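Local coordinates for hypothetical protein (Staphylococcus aureus subsp. aureus, PDB 1QYI) that is of unknown function but probably acts as a hydrolase of the HAD-like superfamily, with a large helical region beside its parallel sheet, at residues A[28-33]-A[83-88]; A[34-39]-A[90-95]; A[174-179]-A[198-203]. All coordinates share one frame; numbering follows the deposited sequence.

Contact 1 of 3, residues A[28-33]-A[83-88]; sequences ELLMDK and IVFSIH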
loop_
_atom_site.group_PDB
_atom_site.type_symbol
_atom_site.label_atom_id
_atom_site.label_comp_id
_atom_site.label_asym_id
_atom_site.label_seq_id
_atom_site.Cartn_x
_atom_site.Cartn_y
_atom_site.Cartn_z
ATOM N N GLU A 28 -15.412 -4.130 8.648
ATOM C CA GLU A 28 -16.653 -4.233 7.895
ATOM C C GLU A 28 -17.017 -5.680 7.611
ATOM O O GLU A 28 -18.192 -6.036 7.524
ATOM C CB GLU A 28 -16.546 -3.516 6.567
ATOM C CG GLU A 28 -17.889 -3.305 5.908
ATOM C CD GLU A 28 -17.756 -2.973 4.448
ATOM O OE1 GLU A 28 -16.704 -2.399 4.057
ATOM O OE2 GLU A 28 -18.715 -3.276 3.698
ATOM N N LEU A 29 -16.001 -6.508 7.436
ATOM C CA LEU A 29 -16.208 -7.923 7.172
ATOM C C LEU A 29 -16.641 -8.627 8.460
ATOM O O LEU A 29 -17.035 -9.798 8.448
ATOM C CB LEU A 29 -14.908 -8.543 6.656
ATOM C CG LEU A 29 -14.826 -9.063 5.220
ATOM C CD1 LEU A 29 -15.708 -8.250 4.283
ATOM C CD2 LEU A 29 -13.364 -8.996 4.776
ATOM N N LEU A 30 -16.600 -7.904 9.573
ATOM C CA LEU A 30 -16.951 -8.510 10.852
ATOM C C LEU A 30 -18.293 -8.104 11.439
ATOM O O LEU A 30 -19.009 -8.953 11.972
ATOM C CB LEU A 30 -15.838 -8.212 11.852
ATOM C CG LEU A 30 -15.124 -9.342 12.579
ATOM C CD1 LEU A 30 -14.889 -10.572 11.730
ATOM C CD2 LEU A 30 -13.818 -8.754 13.020
HETATM N N MSE A 31 -18.632 -6.822 11.324
HETATM C CA MSE A 31 -19.873 -6.282 11.879
HETATM C C MSE A 31 -21.003 -6.097 10.881
HETATM O O MSE A 31 -22.169 -6.159 11.262
HETATM C CB MSE A 31 -19.616 -4.924 12.552
HETATM C CG MSE A 31 -18.424 -4.892 13.497
HETATM SE SE MSE A 31 -18.502 -6.257 14.881
HETATM C CE MSE A 31 -18.646 -5.049 16.411
ATOM N N ASP A 32 -20.695 -5.854 9.612
ATOM C CA ASP A 32 -21.792 -5.645 8.675
ATOM C C ASP A 32 -22.659 -6.875 8.442
ATOM O O ASP A 32 -22.172 -7.994 8.299
ATOM C CB ASP A 32 -21.297 -5.112 7.336
ATOM C CG ASP A 32 -22.415 -4.491 6.523
ATOM O OD1 ASP A 32 -23.244 -5.249 5.989
ATOM O OD2 ASP A 32 -22.486 -3.243 6.449
ATOM N N LYS A 33 -23.966 -6.639 8.408
ATOM C CA LYS A 33 -24.927 -7.706 8.214
ATOM C C LYS A 33 -24.885 -8.197 6.763
ATOM O O LYS A 33 -25.665 -9.069 6.367
ATOM C CB LYS A 33 -26.336 -7.226 8.606
ATOM C CG LYS A 33 -27.246 -8.315 9.206
ATOM C CD LYS A 33 -27.478 -8.141 10.716
ATOM C CE LYS A 33 -26.321 -8.655 11.578
ATOM N NZ LYS A 33 -26.446 -10.079 12.038
ATOM N N ILE A 83 -5.110 -12.030 6.504
ATOM C CA ILE A 83 -4.647 -12.885 7.599
ATOM C C ILE A 83 -5.313 -12.512 8.923
ATOM O O ILE A 83 -5.750 -13.382 9.679
ATOM C CB ILE A 83 -3.078 -12.837 7.758
ATOM C CG1 ILE A 83 -2.440 -14.137 7.241
ATOM C CG2 ILE A 83 -2.679 -12.729 9.225
ATOM C CD1 ILE A 83 -2.553 -14.379 5.748
ATOM N N VAL A 84 -5.398 -11.219 9.196
ATOM C CA VAL A 84 -6.018 -10.728 10.424
ATOM C C VAL A 84 -7.497 -11.123 10.485
ATOM O O VAL A 84 -8.012 -11.483 11.542
ATOM C CB VAL A 84 -5.884 -9.184 10.520
ATOM C CG1 VAL A 84 -6.792 -8.636 11.611
ATOM C CG2 VAL A 84 -4.428 -8.822 10.809
ATOM N N PHE A 85 -8.181 -11.069 9.349
ATOM C CA PHE A 85 -9.587 -11.414 9.327
ATOM C C PHE A 85 -9.812 -12.920 9.400
ATOM O O PHE A 85 -10.859 -13.374 9.876
ATOM C CB PHE A 85 -10.246 -10.855 8.073
ATOM C CG PHE A 85 -11.657 -11.311 7.900
ATOM C CD1 PHE A 85 -12.675 -10.766 8.672
ATOM C CD2 PHE A 85 -11.962 -12.335 6.996
ATOM C CE1 PHE A 85 -13.980 -11.234 8.550
ATOM C CE2 PHE A 85 -13.264 -12.813 6.866
ATOM C CZ PHE A 85 -14.281 -12.264 7.643
ATOM N N SER A 86 -8.846 -13.696 8.921
ATOM C CA SER A 86 -8.967 -15.158 8.954
ATOM C C SER A 86 -8.851 -15.690 10.388
ATOM O O SER A 86 -9.560 -16.620 10.778
ATOM C CB SER A 86 -7.889 -15.809 8.076
ATOM O OG SER A 86 -8.139 -15.594 6.705
ATOM N N ILE A 87 -7.957 -15.080 11.162
ATOM C CA ILE A 87 -7.725 -15.464 12.548
ATOM C C ILE A 87 -9.009 -15.318 13.358
ATOM O O ILE A 87 -9.309 -16.141 14.224
ATOM C CB ILE A 87 -6.602 -14.595 13.167
ATOM C CG1 ILE A 87 -5.311 -14.809 12.383
ATOM C CG2 ILE A 87 -6.387 -14.963 14.628
ATOM C CD1 ILE A 87 -4.927 -16.274 12.283
ATOM N N HIS A 88 -9.769 -14.269 13.068
ATOM C CA HIS A 88 -11.021 -14.047 13.767
ATOM C C HIS A 88 -12.101 -14.948 13.204
ATOM O O HIS A 88 -12.992 -15.377 13.931
ATOM C CB HIS A 88 -11.464 -12.594 13.654
ATOM C CG HIS A 88 -10.595 -11.644 14.408
ATOM N ND1 HIS A 88 -10.128 -11.919 15.683
ATOM C CD2 HIS A 88 -10.110 -10.426 14.092
ATOM C CE1 HIS A 88 -9.398 -10.914 16.106
ATOM N NE2 HIS A 88 -9.365 -9.987 15.162
#
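Leu29 and Phe85 make the dense half of this contact. The two side chains cross at about a right angle, and Leu29 lays its CD2 methyl over the middle of the Phe85 ring, 4.1 Å from the centroid and 5° off the ring normal, a CH-pi contact. At the rim, Leu29 CB stands 3.4 Å from Phe85 CE1. Leu30 runs past the same ring in the opposite direction and brings CD1 to 3.4 Å from that CE1 atom. Phe85 can reach both leucines because its CG is anti to the backbone N (chi1 173°), sending the ring out from helix 77-93 toward the end of helix 16-31. This is helix-to-helix packing in the helical part of the protein, apart from the parallel sheet of the HAD-like core; Val26, about one turn before Leu29 and Leu30 on helix 16-31, and Leu173 of helix 172-195 also touch Phe85.

The packing is looser at His88, where Leu30 CD2 comes no closer than 4.2 Å to His88 CD2 and meets the imidazole obliquely. Beyond Leu30 the chain turns away: Asp32 leaves helical geometry, and Lys33 carries its side chain out to the exposed side.

Contact 2 of 3, residues A[34-39]-A[90-95]; sequences CYLGLH and IDILKK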
loop_
_atom_site.group_PDB
_atom_site.type_symbol
_atom_site.label_atom_id
_atom_site.label_comp_id
_atom_site.label_asym_id
_atom_site.label_seq_id
_atom_site.Cartn_x
_atom_site.Cartn_y
_atom_site.Cartn_z
ATOM N N CYS A 34 -23.956 -7.647 5.980
ATOM C CA CYS A 34 -23.768 -8.034 4.575
ATOM C C CYS A 34 -22.825 -9.227 4.513
ATOM O O CYS A 34 -22.732 -9.910 3.491
ATOM C CB CYS A 34 -23.125 -6.899 3.780
ATOM S SG CYS A 34 -24.185 -6.070 2.618
ATOM N N TYR A 35 -22.129 -9.454 5.626
ATOM C CA TYR A 35 -21.152 -10.532 5.765
ATOM C C TYR A 35 -21.394 -11.307 7.063
ATOM O O TYR A 35 -22.350 -12.075 7.151
ATOM C CB TYR A 35 -19.748 -9.928 5.754
ATOM C CG TYR A 35 -19.498 -9.053 4.543
ATOM C CD1 TYR A 35 -19.522 -9.596 3.254
ATOM C CD2 TYR A 35 -19.280 -7.677 4.679
ATOM C CE1 TYR A 35 -19.340 -8.793 2.129
ATOM C CE2 TYR A 35 -19.095 -6.860 3.559
ATOM C CZ TYR A 35 -19.131 -7.431 2.286
ATOM O OH TYR A 35 -18.985 -6.664 1.158
ATOM N N LEU A 36 -20.543 -11.128 8.070
ATOM C CA LEU A 36 -20.777 -11.838 9.320
ATOM C C LEU A 36 -21.855 -11.162 10.175
ATOM O O LEU A 36 -22.781 -11.817 10.652
ATOM C CB LEU A 36 -19.489 -11.996 10.136
ATOM C CG LEU A 36 -18.573 -13.172 9.788
ATOM C CD1 LEU A 36 -17.533 -13.314 10.896
ATOM C CD2 LEU A 36 -19.378 -14.462 9.654
ATOM N N GLY A 37 -21.751 -9.849 10.354
ATOM C CA GLY A 37 -22.737 -9.155 11.156
ATOM C C GLY A 37 -22.710 -9.654 12.583
ATOM O O GLY A 37 -23.745 -9.998 13.146
ATOM N N LEU A 38 -21.517 -9.685 13.169
ATOM C CA LEU A 38 -21.316 -10.148 14.537
ATOM C C LEU A 38 -22.076 -9.300 15.550
ATOM O O LEU A 38 -22.885 -9.818 16.319
ATOM C CB LEU A 38 -19.818 -10.129 14.861
ATOM C CG LEU A 38 -19.111 -11.364 15.431
ATOM C CD1 LEU A 38 -19.307 -12.577 14.520
ATOM C CD2 LEU A 38 -17.626 -11.050 15.577
ATOM N N HIS A 39 -21.812 -7.998 15.555
ATOM C CA HIS A 39 -22.475 -7.083 16.482
ATOM C C HIS A 39 -22.862 -5.768 15.792
ATOM O O HIS A 39 -22.673 -5.631 14.580
ATOM C CB HIS A 39 -21.560 -6.813 17.683
ATOM C CG HIS A 39 -21.148 -8.057 18.411
ATOM N ND1 HIS A 39 -22.042 -9.022 18.817
ATOM C CD2 HIS A 39 -19.922 -8.493 18.803
ATOM C CE1 HIS A 39 -21.396 -9.996 19.423
ATOM N NE2 HIS A 39 -20.108 -9.701 19.431
ATOM N N ILE A 90 -11.643 -18.001 11.862
ATOM C CA ILE A 90 -11.347 -19.324 12.402
ATOM C C ILE A 90 -11.793 -19.379 13.876
ATOM O O ILE A 90 -12.277 -20.404 14.352
ATOM C CB ILE A 90 -9.807 -19.636 12.278
ATOM C CG1 ILE A 90 -9.442 -19.850 10.817
ATOM C CG2 ILE A 90 -9.438 -20.887 13.063
ATOM C CD1 ILE A 90 -7.972 -19.663 10.519
ATOM N N ASP A 91 -11.643 -18.258 14.578
ATOM C CA ASP A 91 -12.005 -18.152 15.987
ATOM C C ASP A 91 -13.517 -18.284 16.216
ATOM O O ASP A 91 -13.965 -18.895 17.193
ATOM C CB ASP A 91 -11.487 -16.820 16.547
ATOM C CG ASP A 91 -11.483 -16.785 18.062
ATOM O OD1 ASP A 91 -11.209 -17.838 18.687
ATOM O OD2 ASP A 91 -11.710 -15.698 18.633
ATOM N N ILE A 92 -14.294 -17.700 15.311
ATOM C CA ILE A 92 -15.748 -17.744 15.379
ATOM C C ILE A 92 -16.234 -19.125 14.919
ATOM O O ILE A 92 -17.235 -19.640 15.422
ATOM C CB ILE A 92 -16.378 -16.632 14.477
ATOM C CG1 ILE A 92 -15.896 -15.263 14.938
ATOM C CG2 ILE A 92 -17.900 -16.678 14.546
ATOM C CD1 ILE A 92 -16.361 -14.124 14.068
ATOM N N LEU A 93 -15.524 -19.725 13.967
ATOM C CA LEU A 93 -15.901 -21.038 13.451
ATOM C C LEU A 93 -15.667 -22.179 14.432
ATOM O O LEU A 93 -16.242 -23.257 14.278
ATOM C CB LEU A 93 -15.152 -21.344 12.159
ATOM C CG LEU A 93 -15.532 -20.467 10.978
ATOM C CD1 LEU A 93 -14.559 -20.730 9.853
ATOM C CD2 LEU A 93 -16.959 -20.752 10.545
ATOM N N LYS A 94 -14.826 -21.950 15.433
ATOM C CA LYS A 94 -14.540 -22.981 16.419
ATOM C C LYS A 94 -15.610 -22.978 17.512
ATOM O O LYS A 94 -15.508 -23.706 18.498
ATOM C CB LYS A 94 -13.153 -22.745 17.021
ATOM C CG LYS A 94 -12.624 -23.888 17.866
ATOM C CD LYS A 94 -11.187 -23.634 18.303
ATOM C CE LYS A 94 -11.083 -22.411 19.200
ATOM N NZ LYS A 94 -9.667 -22.085 19.541
ATOM N N LYS A 95 -16.638 -22.153 17.327
ATOM C CA LYS A 95 -17.734 -22.062 18.283
ATOM C C LYS A 95 -18.974 -22.790 17.753
ATOM O O LYS A 95 -19.949 -22.978 18.480
ATOM C CB LYS A 95 -18.076 -20.594 18.569
ATOM C CG LYS A 95 -16.916 -19.771 19.118
ATOM C CD LYS A 95 -16.622 -20.069 20.577
ATOM C CE LYS A 95 -17.630 -19.393 21.506
ATOM N NZ LYS A 95 -17.494 -17.894 21.512
#
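Leu36 and Leu38 both point at Ile92, and each meets it tip to tip. The setting is a loop packed against a helix: segment 34-39 belongs to the loop after helix 16-31, while Ile92 sits near the end of helix 77-93, in the helical part of this HAD-like protein.

Ile92 alone carries the helix side of the contact. Its CG1 is anti to the carbonyl carbon (chi1 -59°), and the next torsion is extended, which carries CD1 out from the helix toward the loop. From the other side the two leucines close on that one methyl. Leu36 CD1 lies 3.5 Å from Ile92 CD1, and Leu38 CD1 lies 3.4 Å from it. The two leucine methyls also approach one another, with Leu36 CD1 and Leu38 CD1 4.1 Å apart, making a compact triangle of three methyls. Leu38 is the more enveloping partner, since both its branches take part, whereas Leu36 reaches across with CD1 alone.

Gly37 separates the leucines. It takes the left-handed helical conformation (phi 63°) between two residues whose side chains face the same helix. A backbone hydrogen bond between Leu38 and Leu30 ties this bend back to helix 16-31.

All three touching residues are buried, and no hydrogen bond crosses between the segments, making the contact purely apolar. Phe126, from another loop, packs on Ile92, and Leu115 of helix 111-115 touches Leu36. Just past the helical turns, Lys94 NZ turns away from the loop to a salt bridge with Glu158. The second branch of Leu38 completes the grip, with its CD2 3.7 Å from Ile92 CD1.

Contact 3 of 3, residues A[174-179]-A[198-203]; sequences WTLAQE and IARTTF
Glu179 and Arg200 mark the closest backbone approach, their CA atoms 9.1 Å apart, where helix 172-195 faces the irregular chain that follows it. Long side chains bridge that gap. Arg200 reaches in with its chain extended from CG to NE, and Glu179, extended beyond CG, crosses it at about a right angle.

The salt bridge is end-on but not the paired, two-oxygen kind. Arg200 uses both NH1 and NH2 on one atom, Glu179 OE1, each nitrogen 3.0 Å from that oxygen. Both bonds are bent, with an N-H...O angle of 147°, as expected when two N-H groups converge on a single acceptor. OE1 lies close to the guanidinium plane, but the carboxylate is turned 48° against it. NH2 meets OE1 nearly along its C-O axis, while NH1 comes from the anti side, 27° out of the carboxylate plane.

Leu176, one turn earlier on the helix, covers one guanidinium face. Its CD1 methyl sits toward the rim of the group, 3.6 Å from Arg200 NH2, so the cation has an apolar floor as well as an acidic edge.

Further charges complete the network. Glu179 OE2 forms a salt bridge with Lys197, and Arg200 NE forms one with Glu112 of helix 111-115. Glu183 takes the backbone N of Arg200 and of Thr201. Clasped between two acids, Arg200 very probably stays protonated, and the two basic partners of Glu179 should likewise favour its carboxylate form; together with the Glu183 bonds, the bridge probably helps hold the chain against the helix it has just left.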
loop_
_atom_site.group_PDB
_atom_site.type_symbol
_atom_site.label_atom_id
_atom_site.label_comp_id
_atom_site.label_asym_id
_atom_site.label_seq_id
_atom_site.Cartn_x
_atom_site.Cartn_y
_atom_site.Cartn_z
ATOM N N TRP A 174 -9.951 -14.445 -0.175
ATOM C CA TRP A 174 -8.926 -13.422 -0.365
ATOM C C TRP A 174 -9.400 -12.372 -1.369
ATOM O O TRP A 174 -9.115 -11.181 -1.228
ATOM C CB TRP A 174 -7.626 -14.048 -0.878
ATOM C CG TRP A 174 -6.472 -13.077 -0.916
ATOM C CD1 TRP A 174 -5.580 -12.831 0.085
ATOM C CD2 TRP A 174 -6.132 -12.186 -1.989
ATOM N NE1 TRP A 174 -4.700 -11.849 -0.292
ATOM C CE2 TRP A 174 -5.003 -11.446 -1.552
ATOM C CE3 TRP A 174 -6.650 -11.957 -3.262
ATOM C CZ2 TRP A 174 -4.401 -10.460 -2.374
ATOM C CZ3 TRP A 174 -6.049 -10.983 -4.063
ATOM C CH2 TRP A 174 -4.928 -10.256 -3.617
ATOM N N THR A 175 -10.113 -12.841 -2.390
ATOM C CA THR A 175 -10.659 -11.982 -3.430
ATOM C C THR A 175 -11.745 -11.084 -2.851
ATOM O O THR A 175 -11.831 -9.909 -3.193
ATOM C CB THR A 175 -11.216 -12.843 -4.588
ATOM O OG1 THR A 175 -10.152 -13.638 -5.121
ATOM C CG2 THR A 175 -11.790 -11.979 -5.701
ATOM N N LEU A 176 -12.557 -11.640 -1.956
ATOM C CA LEU A 176 -13.618 -10.880 -1.308
ATOM C C LEU A 176 -13.034 -9.737 -0.499
ATOM O O LEU A 176 -13.363 -8.571 -0.728
ATOM C CB LEU A 176 -14.438 -11.766 -0.368
ATOM C CG LEU A 176 -15.491 -11.025 0.465
ATOM C CD1 LEU A 176 -16.472 -10.294 -0.452
ATOM C CD2 LEU A 176 -16.228 -12.012 1.366
ATOM N N ALA A 177 -12.169 -10.081 0.450
ATOM C CA ALA A 177 -11.534 -9.107 1.322
ATOM C C ALA A 177 -10.805 -8.051 0.520
ATOM O O ALA A 177 -10.798 -6.881 0.885
ATOM C CB ALA A 177 -10.563 -9.808 2.246
ATOM N N GLN A 178 -10.203 -8.462 -0.583
ATOM C CA GLN A 178 -9.462 -7.522 -1.385
ATOM C C GLN A 178 -10.395 -6.589 -2.146
ATOM O O GLN A 178 -10.061 -5.424 -2.364
ATOM C CB GLN A 178 -8.510 -8.271 -2.317
ATOM C CG GLN A 178 -7.542 -7.379 -3.041
ATOM C CD GLN A 178 -7.975 -7.116 -4.466
ATOM O OE1 GLN A 178 -9.169 -7.107 -4.773
ATOM N NE2 GLN A 178 -7.004 -6.890 -5.347
ATOM N N GLU A 179 -11.580 -7.072 -2.520
ATOM C CA GLU A 179 -12.530 -6.215 -3.241
ATOM C C GLU A 179 -13.120 -5.182 -2.293
ATOM O O GLU A 179 -13.372 -4.038 -2.679
ATOM C CB GLU A 179 -13.662 -7.037 -3.882
ATOM C CG GLU A 179 -13.170 -8.029 -4.913
ATOM C CD GLU A 179 -14.281 -8.690 -5.704
ATOM O OE1 GLU A 179 -15.408 -8.846 -5.189
ATOM O OE2 GLU A 179 -14.021 -9.086 -6.853
ATOM N N ILE A 198 -18.706 -4.522 -10.449
ATOM C CA ILE A 198 -19.829 -3.724 -9.969
ATOM C C ILE A 198 -19.627 -3.462 -8.483
ATOM O O ILE A 198 -19.233 -4.360 -7.729
ATOM C CB ILE A 198 -21.190 -4.463 -10.216
ATOM C CG1 ILE A 198 -21.491 -4.519 -11.718
ATOM C CG2 ILE A 198 -22.342 -3.729 -9.562
ATOM C CD1 ILE A 198 -20.560 -5.418 -12.495
ATOM N N ALA A 199 -19.880 -2.219 -8.080
ATOM C CA ALA A 199 -19.718 -1.792 -6.701
ATOM C C ALA A 199 -20.742 -2.422 -5.782
ATOM O O ALA A 199 -21.904 -2.614 -6.151
ATOM C CB ALA A 199 -19.813 -0.284 -6.612
ATOM N N ARG A 200 -20.299 -2.738 -4.574
ATOM C CA ARG A 200 -21.173 -3.341 -3.589
ATOM C C ARG A 200 -22.029 -2.282 -2.914
ATOM O O ARG A 200 -23.200 -2.518 -2.644
ATOM C CB ARG A 200 -20.345 -4.081 -2.541
ATOM C CG ARG A 200 -19.721 -5.342 -3.058
ATOM C CD ARG A 200 -19.342 -6.267 -1.920
ATOM N NE ARG A 200 -19.108 -7.621 -2.421
ATOM C CZ ARG A 200 -18.046 -7.981 -3.131
ATOM N NH1 ARG A 200 -17.106 -7.091 -3.412
ATOM N NH2 ARG A 200 -17.945 -9.219 -3.593
ATOM N N THR A 201 -21.446 -1.116 -2.656
ATOM C CA THR A 201 -22.159 -0.031 -1.983
ATOM C C THR A 201 -22.380 1.179 -2.895
ATOM O O THR A 201 -22.051 1.154 -4.082
ATOM C CB THR A 201 -21.371 0.452 -0.734
ATOM O OG1 THR A 201 -20.175 1.137 -1.146
ATOM C CG2 THR A 201 -20.981 -0.738 0.139
ATOM N N THR A 202 -22.958 2.235 -2.329
ATOM C CA THR A 202 -23.198 3.471 -3.064
ATOM C C THR A 202 -22.899 4.636 -2.153
ATOM O O THR A 202 -23.264 5.770 -2.455
ATOM C CB THR A 202 -24.654 3.627 -3.549
ATOM O OG1 THR A 202 -25.533 3.628 -2.427
ATOM C CG2 THR A 202 -25.037 2.512 -4.513
ATOM N N PHE A 203 -22.247 4.352 -1.026
ATOM C CA PHE A 203 -21.894 5.397 -0.060
ATOM C C PHE A 203 -20.380 5.554 0.128
ATOM O O PHE A 203 -19.931 6.482 0.798
ATOM C CB PHE A 203 -22.569 5.113 1.293
ATOM C CG PHE A 203 -22.209 3.775 1.876
ATOM C CD1 PHE A 203 -20.951 3.558 2.434
ATOM C CD2 PHE A 203 -23.104 2.708 1.797
ATOM C CE1 PHE A 203 -20.587 2.302 2.896
ATOM C CE2 PHE A 203 -22.750 1.445 2.255
ATOM C CZ PHE A 203 -21.487 1.238 2.807
#

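In the fold
Contacts 1 and 2 are neighbours, their centres about 7 Å apart, and both use helix 77-93: the end of helix 16-31 packs on its middle, the following loop near its end. Along the chain their segments alternate. Contact 3 comes later, about 14 Å from contact 1 and 19 Å from contact 2 between centres, on helix 172-195 and the loop after it. Leu29 reaches Ala177 and Tyr35 packs on Arg200, joining all three into one helical body. That body lies between strands 3-6 and 233-237 in sequence, consistent with a helical cap inserted into a HAD-like core, as in relatives where the cap screens the active site.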